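Local coordinates for protein formate dehydrogenase (Pyrobaculum aerophilum, PDB 1QP8) that binds NADPH and probably reduces glyoxylate or hydroxypyruvate, as a member of the D-isomer specific 2-hydroxyacid dehydrogenase family, at residues Cys180-Pro183 with His187-Gly190; Phe206-Val209 with Val214-Arg217; Val209-Val214 with Thr258-Gly263. All coordinates share one frame; numbering follows the deposited sequence.

How the interactions relate
Interaction 1 closes before the other two open; interactions 2 and 3 overlap along the chain. All lie in the NADPH-binding domain. They sit at the ends of strands of its six-stranded parallel Rossmann-type sheet. Interaction 1 lies in the loop after strand 177-180. Interaction 2 joins neighbouring strand 205-208 to the turn before helix 217-226. Interaction 3 starts from the same turn, shares Val209 and Val214 with interaction 2, and reaches the loop after edge strand 255-257. Their centres are about 8 Å (1 and 2), 9 Å (2 and 3) and 12 Å (1 and 3) apart. Residues from all three line the cofactor pocket, with interaction 1 near the adenine and interaction 3 near the nicotinamide.

Interaction 1: residues Cys180-Pro183 with His187-Gly190; sequences CALP and HTRG. With NDP (NADPH dihydro-nicotinamide-adenine-dinucleotide phosphate), chain C.
Pro183 and Thr188 are the nearest backbone positions here, their CA atoms 7.1 Å apart across a loop that runs from strand 177-180 to helix 194-197. One hydrogen bond joins them. The hydroxyl OG1 of Thr188 donates to the carbonyl O of Pro183 at 2.7 Å. It arrives in the carbonyl plane on a lone pair, with a C=O...donor angle of 132°. Thr188 holds OG1 between its own backbone N and carbonyl carbon (chi1 59°), and this puts the hydroxyl on the Pro183 side. The same oxygen is also bonded to the backbone N of Asn185, so two hydrogen bonds hold it. Asn185 in turn bonds through OD1 to the backbone N of His187, as in an Asx turn.

The methyl of Thr188 does other work. CG2 lies 4.3 Å from CB of Leu182, a loose apolar touch. It also reaches the adenine amino group of NADPH, where CG2 of Thr188 and N6A are 3.1 Å apart. The Pro183 ring packs by CG and CD against the adenine end, with CG 3.5 Å from C8A. Leu182 adds CD2, 4.0 Å from the adenine atom N3A. CB of His187 also borders N6A.

The chemistry divides cleanly. One hydroxyl ties the loop to itself, and carbon atoms of Leu182, Pro183 and Thr188 meet the adenine. None of these side chains hydrogen-bonds to the base, so this side of the pocket probably contributes mainly van der Waals contact.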
loop_
_atom_site.group_PDB
_atom_site.type_symbol
_atom_site.label_atom_id
_atom_site.label_comp_id
_atom_site.label_asym_id
_atom_site.label_seq_id
_atom_site.Cartn_x
_atom_site.Cartn_y
_atom_site.Cartn_z
ATOM N N CYS A 180 -11.139 7.090 5.740
ATOM C CA CYS A 180 -11.713 8.328 6.247
ATOM C C CYS A 180 -10.638 9.373 6.520
ATOM O O CYS A 180 -9.600 9.074 7.112
ATOM C CB CYS A 180 -12.523 8.080 7.520
ATOM S SG CYS A 180 -13.143 9.636 8.237
ATOM N N ALA A 181 -10.911 10.599 6.079
ATOM C CA ALA A 181 -9.996 11.728 6.224
ATOM C C ALA A 181 -10.778 13.018 6.382
ATOM O O ALA A 181 -10.356 14.064 5.903
ATOM C CB ALA A 181 -9.099 11.841 4.994
ATOM N N LEU A 182 -11.924 12.947 7.045
ATOM C CA LEU A 182 -12.744 14.126 7.251
ATOM C C LEU A 182 -12.144 15.008 8.312
ATOM O O LEU A 182 -11.463 14.527 9.213
ATOM C CB LEU A 182 -14.146 13.733 7.711
ATOM C CG LEU A 182 -14.979 12.965 6.696
ATOM C CD1 LEU A 182 -16.327 12.552 7.317
ATOM C CD2 LEU A 182 -15.181 13.839 5.479
ATOM N N PRO A 183 -12.371 16.320 8.206
ATOM C CA PRO A 183 -11.863 17.286 9.184
ATOM C C PRO A 183 -12.885 17.227 10.311
ATOM O O PRO A 183 -14.037 16.862 10.060
ATOM C CB PRO A 183 -11.949 18.609 8.433
ATOM C CG PRO A 183 -11.888 18.195 6.980
ATOM C CD PRO A 183 -12.767 16.996 6.963
ATOM N N HIS A 187 -20.218 19.522 12.168
ATOM C CA HIS A 187 -20.984 18.719 11.226
ATOM C C HIS A 187 -20.403 17.319 11.067
ATOM O O HIS A 187 -21.090 16.414 10.590
ATOM C CB HIS A 187 -21.034 19.392 9.853
ATOM C CG HIS A 187 -21.549 20.795 9.886
ATOM N ND1 HIS A 187 -20.748 21.873 10.198
ATOM C CD2 HIS A 187 -22.791 21.294 9.677
ATOM C CE1 HIS A 187 -21.475 22.976 10.180
ATOM N NE2 HIS A 187 -22.718 22.653 9.868
ATOM N N THR A 188 -19.136 17.141 11.442
ATOM C CA THR A 188 -18.512 15.824 11.324
ATOM C C THR A 188 -18.478 15.034 12.632
ATOM O O THR A 188 -18.281 13.818 12.595
ATOM C CB THR A 188 -17.073 15.890 10.748
ATOM O OG1 THR A 188 -16.242 16.708 11.585
ATOM C CG2 THR A 188 -17.099 16.417 9.322
ATOM N N ARG A 189 -18.665 15.696 13.774
ATOM C CA ARG A 189 -18.664 14.987 15.057
ATOM C C ARG A 189 -19.548 13.751 14.882
ATOM O O ARG A 189 -20.384 13.741 14.008
ATOM C CB ARG A 189 -19.233 15.874 16.157
ATOM C CG ARG A 189 -18.258 16.880 16.712
ATOM C CD ARG A 189 -17.728 16.419 18.059
ATOM N NE ARG A 189 -16.509 17.132 18.429
ATOM C CZ ARG A 189 -15.605 16.668 19.287
ATOM N NH1 ARG A 189 -15.778 15.491 19.876
ATOM N NH2 ARG A 189 -14.509 17.365 19.534
ATOM N N GLY A 190 -19.355 12.709 15.685
ATOM C CA GLY A 190 -20.151 11.480 15.555
ATOM C C GLY A 190 -20.948 11.234 14.283
ATOM O O GLY A 190 -22.039 10.661 14.329
HETATM P PA NDP C . -8.832 19.973 3.892
HETATM O O1A NDP C . -9.286 20.639 5.152
HETATM O O2A NDP C . -7.477 19.919 4.482
HETATM O O5B NDP C . -10.180 19.037 4.063
HETATM C C5B NDP C . -11.308 19.579 3.263
HETATM C C4B NDP C . -12.093 18.405 2.574
HETATM O O4B NDP C . -13.011 17.669 3.472
HETATM C C3B NDP C . -13.075 18.887 1.434
HETATM O O3B NDP C . -13.393 17.802 0.581
HETATM C C2B NDP C . -14.203 19.402 2.329
HETATM O O2B NDP C . -15.429 19.820 1.850
HETATM C C1B NDP C . -14.306 18.300 3.300
HETATM N N9A NDP C . -15.024 18.665 4.477
HETATM C C8A NDP C . -14.734 19.544 5.487
HETATM N N7A NDP C . -15.681 19.567 6.425
HETATM C C5A NDP C . -16.605 18.657 5.973
HETATM C C6A NDP C . -17.870 18.219 6.514
HETATM N N6A NDP C . -18.320 18.738 7.672
HETATM N N1A NDP C . -18.582 17.269 5.790
HETATM C C2A NDP C . -18.051 16.795 4.598
HETATM N N3A NDP C . -16.909 17.148 4.035
HETATM C C4A NDP C . -16.224 18.080 4.797
HETATM O O3 NDP C . -8.337 18.513 3.601
HETATM P PN NDP C . -7.340 17.312 4.110
HETATM O O1N NDP C . -7.427 16.134 3.217
HETATM O O2N NDP C . -5.924 17.780 4.255
HETATM O O5D NDP C . -7.879 16.903 5.629
HETATM C C5D NDP C . -7.457 17.724 6.744
HETATM C C4D NDP C . -8.002 17.043 8.011
HETATM O O4D NDP C . -7.385 15.740 8.149
HETATM C C3D NDP C . -7.628 17.838 9.261
HETATM O O3D NDP C . -8.638 18.803 9.506
HETATM C C2D NDP C . -7.495 16.714 10.323
HETATM O O2D NDP C . -8.732 16.494 11.020
HETATM C C1D NDP C . -6.988 15.493 9.521
HETATM N N1N NDP C . -5.465 15.290 9.620
HETATM C C2N NDP C . -5.039 14.044 10.196
HETATM C C3N NDP C . -3.640 13.843 10.293
HETATM C C7N NDP C . -3.138 12.484 10.920
HETATM O O7N NDP C . -1.952 12.228 10.835
HETATM N N7N NDP C . -4.067 11.686 11.514
HETATM C C4N NDP C . -2.634 14.789 9.856
HETATM C C5N NDP C . -3.212 15.986 9.300
HETATM C C6N NDP C . -4.540 16.260 9.169
HETATM P P2B NDP C . -15.548 21.500 1.619
HETATM O O1X NDP C . -16.985 21.486 1.158
HETATM O O2X NDP C . -15.304 22.043 2.982
HETATM O O3X NDP C . -14.529 21.822 0.635
#

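Interaction 2: residues Phe206-Val209 with Val214-Arg217; sequences FVNV and VLDR. With NDP (NADPH dihydro-nicotinamide-adenine-dinucleotide phosphate), chain C.
The Phe206 ring is met obliquely by a methyl of Leu215. CD2 of Leu215 lies 3.4 Å from CZ of Phe206 and 3.6 Å from CE2 of Phe206, at the far end of the ring. The other flat group is the Asn208 carboxamide. Its ND2 lies 3.4 Å from CD1 of Leu215, and its CG lies 3.7 Å from the same methyl. CD2 thus meets Phe206, while CD1 meets Asn208 and also comes near the ring. Leu215 comes from the opposite direction to both.

Phe206 and Asn208 are two apart on strand 205-208. Both carry CG anti to the backbone N (chi1 -173° and -175°), which extends both groups toward the turn that holds Leu215. Cys180 of strand 177-180 touches both side chains. Phe232 of strand 231-234 touches Phe206 and Leu215, so the methyls enter a buried layer beside the sheet.

Polar bonds fix the surroundings. OD1 of Asn208 makes a weak hydrogen bond to the backbone N of Gly210. The carbonyl of Leu215 accepts one from NE1 of Trp238. Asp216 is the N-cap of helix 217-226, and its OD2 bonds weakly to the backbone N of Gly219.

No hydrogen bond crosses the contact. Apolar packing of Leu215 on Phe206, with a methyl against the Asn208 amide, joins the loop ahead of helix 217-226 to strand 205-208.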
loop_
_atom_site.group_PDB
_atom_site.type_symbol
_atom_site.label_atom_id
_atom_site.label_comp_id
_atom_site.label_asym_id
_atom_site.label_seq_id
_atom_site.Cartn_x
_atom_site.Cartn_y
_atom_site.Cartn_z
ATOM N N PHE A 206 -12.029 -0.623 7.601
ATOM C CA PHE A 206 -12.285 0.810 7.706
ATOM C C PHE A 206 -11.021 1.516 8.167
ATOM O O PHE A 206 -10.551 1.278 9.271
ATOM C CB PHE A 206 -13.385 1.076 8.730
ATOM C CG PHE A 206 -13.825 2.502 8.778
ATOM C CD1 PHE A 206 -14.968 2.911 8.106
ATOM C CD2 PHE A 206 -13.080 3.451 9.470
ATOM C CE1 PHE A 206 -15.364 4.250 8.121
ATOM C CE2 PHE A 206 -13.464 4.793 9.493
ATOM C CZ PHE A 206 -14.608 5.192 8.817
ATOM N N VAL A 207 -10.478 2.393 7.336
ATOM C CA VAL A 207 -9.276 3.132 7.699
ATOM C C VAL A 207 -9.566 4.586 8.121
ATOM O O VAL A 207 -10.151 5.349 7.354
ATOM C CB VAL A 207 -8.302 3.168 6.515
ATOM C CG1 VAL A 207 -7.129 4.083 6.829
ATOM C CG2 VAL A 207 -7.837 1.755 6.191
ATOM N N ASN A 208 -9.179 4.972 9.336
ATOM C CA ASN A 208 -9.389 6.359 9.752
ATOM C C ASN A 208 -8.047 7.042 9.868
ATOM O O ASN A 208 -7.163 6.562 10.563
ATOM C CB ASN A 208 -10.103 6.469 11.090
ATOM C CG ASN A 208 -10.425 7.911 11.438
ATOM O OD1 ASN A 208 -10.575 8.753 10.552
ATOM N ND2 ASN A 208 -10.540 8.201 12.727
ATOM N N VAL A 209 -7.892 8.176 9.200
ATOM C CA VAL A 209 -6.618 8.865 9.241
ATOM C C VAL A 209 -6.813 10.335 9.643
ATOM O O VAL A 209 -5.857 11.059 9.876
ATOM C CB VAL A 209 -5.891 8.702 7.867
ATOM C CG1 VAL A 209 -6.398 9.714 6.875
ATOM C CG2 VAL A 209 -4.404 8.789 8.049
ATOM N N VAL A 214 -14.862 11.905 14.651
ATOM C CA VAL A 214 -15.762 11.836 13.502
ATOM C C VAL A 214 -16.552 10.541 13.526
ATOM O O VAL A 214 -17.610 10.426 12.909
ATOM C CB VAL A 214 -14.960 11.915 12.201
ATOM C CG1 VAL A 214 -15.815 11.556 11.021
ATOM C CG2 VAL A 214 -14.426 13.307 12.033
ATOM N N LEU A 215 -16.020 9.558 14.237
ATOM C CA LEU A 215 -16.667 8.264 14.367
ATOM C C LEU A 215 -17.176 8.129 15.793
ATOM O O LEU A 215 -16.485 8.498 16.741
ATOM C CB LEU A 215 -15.661 7.154 14.111
ATOM C CG LEU A 215 -14.974 7.095 12.753
ATOM C CD1 LEU A 215 -13.522 6.621 12.914
ATOM C CD2 LEU A 215 -15.756 6.162 11.850
ATOM N N ASP A 216 -18.384 7.611 15.951
ATOM C CA ASP A 216 -18.929 7.418 17.281
ATOM C C ASP A 216 -18.133 6.268 17.877
ATOM O O ASP A 216 -18.278 5.115 17.449
ATOM C CB ASP A 216 -20.427 7.084 17.177
ATOM C CG ASP A 216 -20.994 6.470 18.450
ATOM O OD1 ASP A 216 -20.704 6.951 19.569
ATOM O OD2 ASP A 216 -21.761 5.496 18.310
ATOM N N ARG A 217 -17.284 6.592 18.851
ATOM C CA ARG A 217 -16.443 5.592 19.492
ATOM C C ARG A 217 -17.190 4.308 19.873
ATOM O O ARG A 217 -16.727 3.203 19.582
ATOM C CB ARG A 217 -15.765 6.181 20.720
ATOM C CG ARG A 217 -14.503 5.438 21.054
ATOM C CD ARG A 217 -13.942 5.792 22.410
ATOM N NE ARG A 217 -13.977 4.620 23.278
ATOM C CZ ARG A 217 -13.004 4.282 24.115
ATOM N NH1 ARG A 217 -11.919 5.029 24.195
ATOM N NH2 ARG A 217 -13.111 3.193 24.864
HETATM P PA NDP C . -8.832 19.973 3.892
HETATM O O1A NDP C . -9.286 20.639 5.152
HETATM O O2A NDP C . -7.477 19.919 4.482
HETATM O O5B NDP C . -10.180 19.037 4.063
HETATM C C5B NDP C . -11.308 19.579 3.263
HETATM C C4B NDP C . -12.093 18.405 2.574
HETATM O O4B NDP C . -13.011 17.669 3.472
HETATM C C3B NDP C . -13.075 18.887 1.434
HETATM O O3B NDP C . -13.393 17.802 0.581
HETATM C C2B NDP C . -14.203 19.402 2.329
HETATM O O2B NDP C . -15.429 19.820 1.850
HETATM C C1B NDP C . -14.306 18.300 3.300
HETATM N N9A NDP C . -15.024 18.665 4.477
HETATM C C8A NDP C . -14.734 19.544 5.487
HETATM N N7A NDP C . -15.681 19.567 6.425
HETATM C C5A NDP C . -16.605 18.657 5.973
HETATM C C6A NDP C . -17.870 18.219 6.514
HETATM N N6A NDP C . -18.320 18.738 7.672
HETATM N N1A NDP C . -18.582 17.269 5.790
HETATM C C2A NDP C . -18.051 16.795 4.598
HETATM N N3A NDP C . -16.909 17.148 4.035
HETATM C C4A NDP C . -16.224 18.080 4.797
HETATM O O3 NDP C . -8.337 18.513 3.601
HETATM P PN NDP C . -7.340 17.312 4.110
HETATM O O1N NDP C . -7.427 16.134 3.217
HETATM O O2N NDP C . -5.924 17.780 4.255
HETATM O O5D NDP C . -7.879 16.903 5.629
HETATM C C5D NDP C . -7.457 17.724 6.744
HETATM C C4D NDP C . -8.002 17.043 8.011
HETATM O O4D NDP C . -7.385 15.740 8.149
HETATM C C3D NDP C . -7.628 17.838 9.261
HETATM O O3D NDP C . -8.638 18.803 9.506
HETATM C C2D NDP C . -7.495 16.714 10.323
HETATM O O2D NDP C . -8.732 16.494 11.020
HETATM C C1D NDP C . -6.988 15.493 9.521
HETATM N N1N NDP C . -5.465 15.290 9.620
HETATM C C2N NDP C . -5.039 14.044 10.196
HETATM C C3N NDP C . -3.640 13.843 10.293
HETATM C C7N NDP C . -3.138 12.484 10.920
HETATM O O7N NDP C . -1.952 12.228 10.835
HETATM N N7N NDP C . -4.067 11.686 11.514
HETATM C C4N NDP C . -2.634 14.789 9.856
HETATM C C5N NDP C . -3.212 15.986 9.300
HETATM C C6N NDP C . -4.540 16.260 9.169
HETATM P P2B NDP C . -15.548 21.500 1.619
HETATM O O1X NDP C . -16.985 21.486 1.158
HETATM O O2X NDP C . -15.304 22.043 2.982
HETATM O O3X NDP C . -14.529 21.822 0.635
#

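Interaction 3: residues Val209-Val214 with Thr258-Gly263; sequences VGRAEV and TPWVAG. With NDP (NADPH dihydro-nicotinamide-adenine-dinucleotide phosphate), chain C.
Arg211 and Trp260 form the main side-chain contact between the loops after strands 205-208 and 255-257. CZ2 of Trp260 lies over one face of the guanidinium, and C2D of the NADPH ribose lies over the opposite face. The arginine is thus sandwiched between protein and cofactor. The two side chains cross at about a right angle, and the guanidinium and indole planes are 53° apart, so they do not stack flat. The Arg211 chain is bent at chi2 (32°) and chi3 (96°), which folds the guanidinium into this slot.

Among polar atoms, NH1 of Arg211 and NE1 of Trp260 come within 3.5 Å, but both are donors and no hydrogen bond results. NH2 of Arg211 is 3.0 Å from C2D, and O2D sits above the guanidinium plane. NE of Arg211 has a long, weak ion pair with Asp62. Asp235 accepts hydrogen bonds from the backbone N of Val261 and of Ala262, which steadies the second loop.

Apolar packing is slight: CG2 of Val209 meets CB of Ala262 at 4.0 Å. Between the loops lies the nicotinamide carboxamide. Its N7N is 2.5 Å from O of Val209, and its O7N lies at the edge of the Trp260 ring, in plane. CB of Ala262 is 3.5 Å from O7N.

With a leucine in place of Arg211, the nicotinamide ribose and the indole would probably lose the flat charged group between them, and Asp62 its weak, long ion-pair partner.

Such loops at the carboxyl ends of parallel strands, closing round the nicotinamide end of the cofactor, are typical of a Rossmann-type dehydrogenase site.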
loop_
_atom_site.group_PDB
_atom_site.type_symbol
_atom_site.label_atom_id
_atom_site.label_comp_id
_atom_site.label_asym_id
_atom_site.label_seq_id
_atom_site.Cartn_x
_atom_site.Cartn_y
_atom_site.Cartn_z
ATOM N N VAL A 209 -7.892 8.176 9.200
ATOM C CA VAL A 209 -6.618 8.865 9.241
ATOM C C VAL A 209 -6.813 10.335 9.643
ATOM O O VAL A 209 -5.857 11.059 9.876
ATOM C CB VAL A 209 -5.891 8.702 7.867
ATOM C CG1 VAL A 209 -6.398 9.714 6.875
ATOM C CG2 VAL A 209 -4.404 8.789 8.049
ATOM N N GLY A 210 -8.066 10.760 9.730
ATOM C CA GLY A 210 -8.353 12.106 10.168
ATOM C C GLY A 210 -8.872 11.962 11.579
ATOM O O GLY A 210 -8.975 10.855 12.118
ATOM N N ARG A 211 -9.231 13.082 12.190
ATOM C CA ARG A 211 -9.750 13.051 13.561
ATOM C C ARG A 211 -10.731 11.896 13.900
ATOM O O ARG A 211 -11.675 11.609 13.170
ATOM C CB ARG A 211 -10.356 14.428 13.931
ATOM C CG ARG A 211 -9.512 15.216 14.928
ATOM C CD ARG A 211 -8.015 14.974 14.801
ATOM N NE ARG A 211 -7.321 15.979 13.997
ATOM C CZ ARG A 211 -6.198 15.757 13.304
ATOM N NH1 ARG A 211 -5.631 14.551 13.302
ATOM N NH2 ARG A 211 -5.628 16.751 12.616
ATOM N N ALA A 212 -10.469 11.228 15.020
ATOM C CA ALA A 212 -11.263 10.093 15.490
ATOM C C ALA A 212 -12.709 10.426 15.875
ATOM O O ALA A 212 -13.624 9.653 15.601
ATOM C CB ALA A 212 -10.557 9.434 16.689
ATOM N N GLU A 213 -12.900 11.571 16.523
ATOM C CA GLU A 213 -14.211 12.025 16.982
ATOM C C GLU A 213 -15.293 11.968 15.908
ATOM O O GLU A 213 -16.487 11.974 16.217
ATOM C CB GLU A 213 -14.105 13.453 17.520
ATOM C CG GLU A 213 -13.316 13.602 18.833
ATOM C CD GLU A 213 -11.810 13.353 18.699
ATOM O OE1 GLU A 213 -11.292 13.318 17.559
ATOM O OE2 GLU A 213 -11.138 13.208 19.752
ATOM N N VAL A 214 -14.862 11.905 14.651
ATOM C CA VAL A 214 -15.762 11.836 13.502
ATOM C C VAL A 214 -16.552 10.541 13.526
ATOM O O VAL A 214 -17.610 10.426 12.909
ATOM C CB VAL A 214 -14.960 11.915 12.201
ATOM C CG1 VAL A 214 -15.815 11.556 11.021
ATOM C CG2 VAL A 214 -14.426 13.307 12.033
ATOM N N THR A 258 -1.876 2.877 15.036
ATOM C CA THR A 258 -0.613 3.596 14.996
ATOM C C THR A 258 -0.832 4.869 15.804
ATOM O O THR A 258 -1.931 5.437 15.819
ATOM C CB THR A 258 -0.148 3.918 13.553
ATOM O OG1 THR A 258 -1.190 4.582 12.831
ATOM C CG2 THR A 258 0.246 2.646 12.839
ATOM N N PRO A 259 0.224 5.344 16.474
ATOM C CA PRO A 259 0.220 6.527 17.323
ATOM C C PRO A 259 0.182 7.898 16.689
ATOM O O PRO A 259 0.998 8.762 17.017
ATOM C CB PRO A 259 1.463 6.344 18.192
ATOM C CG PRO A 259 2.271 5.213 17.508
ATOM C CD PRO A 259 1.604 4.926 16.205
ATOM N N TRP A 260 -0.768 8.113 15.790
ATOM C CA TRP A 260 -0.903 9.423 15.183
ATOM C C TRP A 260 0.429 9.861 14.565
ATOM O O TRP A 260 0.950 10.924 14.874
ATOM C CB TRP A 260 -1.334 10.390 16.274
ATOM C CG TRP A 260 -1.863 11.660 15.788
ATOM C CD1 TRP A 260 -2.023 12.039 14.492
ATOM C CD2 TRP A 260 -2.340 12.738 16.589
ATOM N NE1 TRP A 260 -2.579 13.295 14.433
ATOM C CE2 TRP A 260 -2.782 13.747 15.709
ATOM C CE3 TRP A 260 -2.439 12.949 17.972
ATOM C CZ2 TRP A 260 -3.313 14.953 16.162
ATOM C CZ3 TRP A 260 -2.969 14.148 18.428
ATOM C CH2 TRP A 260 -3.400 15.137 17.522
ATOM N N VAL A 261 0.974 9.032 13.688
ATOM C CA VAL A 261 2.245 9.327 13.049
ATOM C C VAL A 261 2.201 9.435 11.534
ATOM O O VAL A 261 3.247 9.423 10.884
ATOM C CB VAL A 261 3.277 8.264 13.394
ATOM C CG1 VAL A 261 3.730 8.453 14.832
ATOM C CG2 VAL A 261 2.684 6.879 13.190
ATOM N N ALA A 262 1.006 9.533 10.967
ATOM C CA ALA A 262 0.870 9.646 9.527
ATOM C C ALA A 262 1.406 10.997 9.094
ATOM O O ALA A 262 0.640 11.872 8.728
ATOM C CB ALA A 262 -0.588 9.518 9.146
ATOM N N GLY A 263 2.718 11.181 9.126
ATOM C CA GLY A 263 3.263 12.469 8.734
ATOM C C GLY A 263 2.950 13.531 9.773
ATOM O O GLY A 263 1.862 13.552 10.338
HETATM P PA NDP C . -8.832 19.973 3.892
HETATM O O1A NDP C . -9.286 20.639 5.152
HETATM O O2A NDP C . -7.477 19.919 4.482
HETATM O O5B NDP C . -10.180 19.037 4.063
HETATM C C5B NDP C . -11.308 19.579 3.263
HETATM C C4B NDP C . -12.093 18.405 2.574
HETATM O O4B NDP C . -13.011 17.669 3.472
HETATM C C3B NDP C . -13.075 18.887 1.434
HETATM O O3B NDP C . -13.393 17.802 0.581
HETATM C C2B NDP C . -14.203 19.402 2.329
HETATM O O2B NDP C . -15.429 19.820 1.850
HETATM C C1B NDP C . -14.306 18.300 3.300
HETATM N N9A NDP C . -15.024 18.665 4.477
HETATM C C8A NDP C . -14.734 19.544 5.487
HETATM N N7A NDP C . -15.681 19.567 6.425
HETATM C C5A NDP C . -16.605 18.657 5.973
HETATM C C6A NDP C . -17.870 18.219 6.514
HETATM N N6A NDP C . -18.320 18.738 7.672
HETATM N N1A NDP C . -18.582 17.269 5.790
HETATM C C2A NDP C . -18.051 16.795 4.598
HETATM N N3A NDP C . -16.909 17.148 4.035
HETATM C C4A NDP C . -16.224 18.080 4.797
HETATM O O3 NDP C . -8.337 18.513 3.601
HETATM P PN NDP C . -7.340 17.312 4.110
HETATM O O1N NDP C . -7.427 16.134 3.217
HETATM O O2N NDP C . -5.924 17.780 4.255
HETATM O O5D NDP C . -7.879 16.903 5.629
HETATM C C5D NDP C . -7.457 17.724 6.744
HETATM C C4D NDP C . -8.002 17.043 8.011
HETATM O O4D NDP C . -7.385 15.740 8.149
HETATM C C3D NDP C . -7.628 17.838 9.261
HETATM O O3D NDP C . -8.638 18.803 9.506
HETATM C C2D NDP C . -7.495 16.714 10.323
HETATM O O2D NDP C . -8.732 16.494 11.020
HETATM C C1D NDP C . -6.988 15.493 9.521
HETATM N N1N NDP C . -5.465 15.290 9.620
HETATM C C2N NDP C . -5.039 14.044 10.196
HETATM C C3N NDP C . -3.640 13.843 10.293
HETATM C C7N NDP C . -3.138 12.484 10.920
HETATM O O7N NDP C . -1.952 12.228 10.835
HETATM N N7N NDP C . -4.067 11.686 11.514
HETATM C C4N NDP C . -2.634 14.789 9.856
HETATM C C5N NDP C . -3.212 15.986 9.300
HETATM C C6N NDP C . -4.540 16.260 9.169
HETATM P P2B NDP C . -15.548 21.500 1.619
HETATM O O1X NDP C . -16.985 21.486 1.158
HETATM O O2X NDP C . -15.304 22.043 2.982
HETATM O O3X NDP C . -14.529 21.822 0.635
#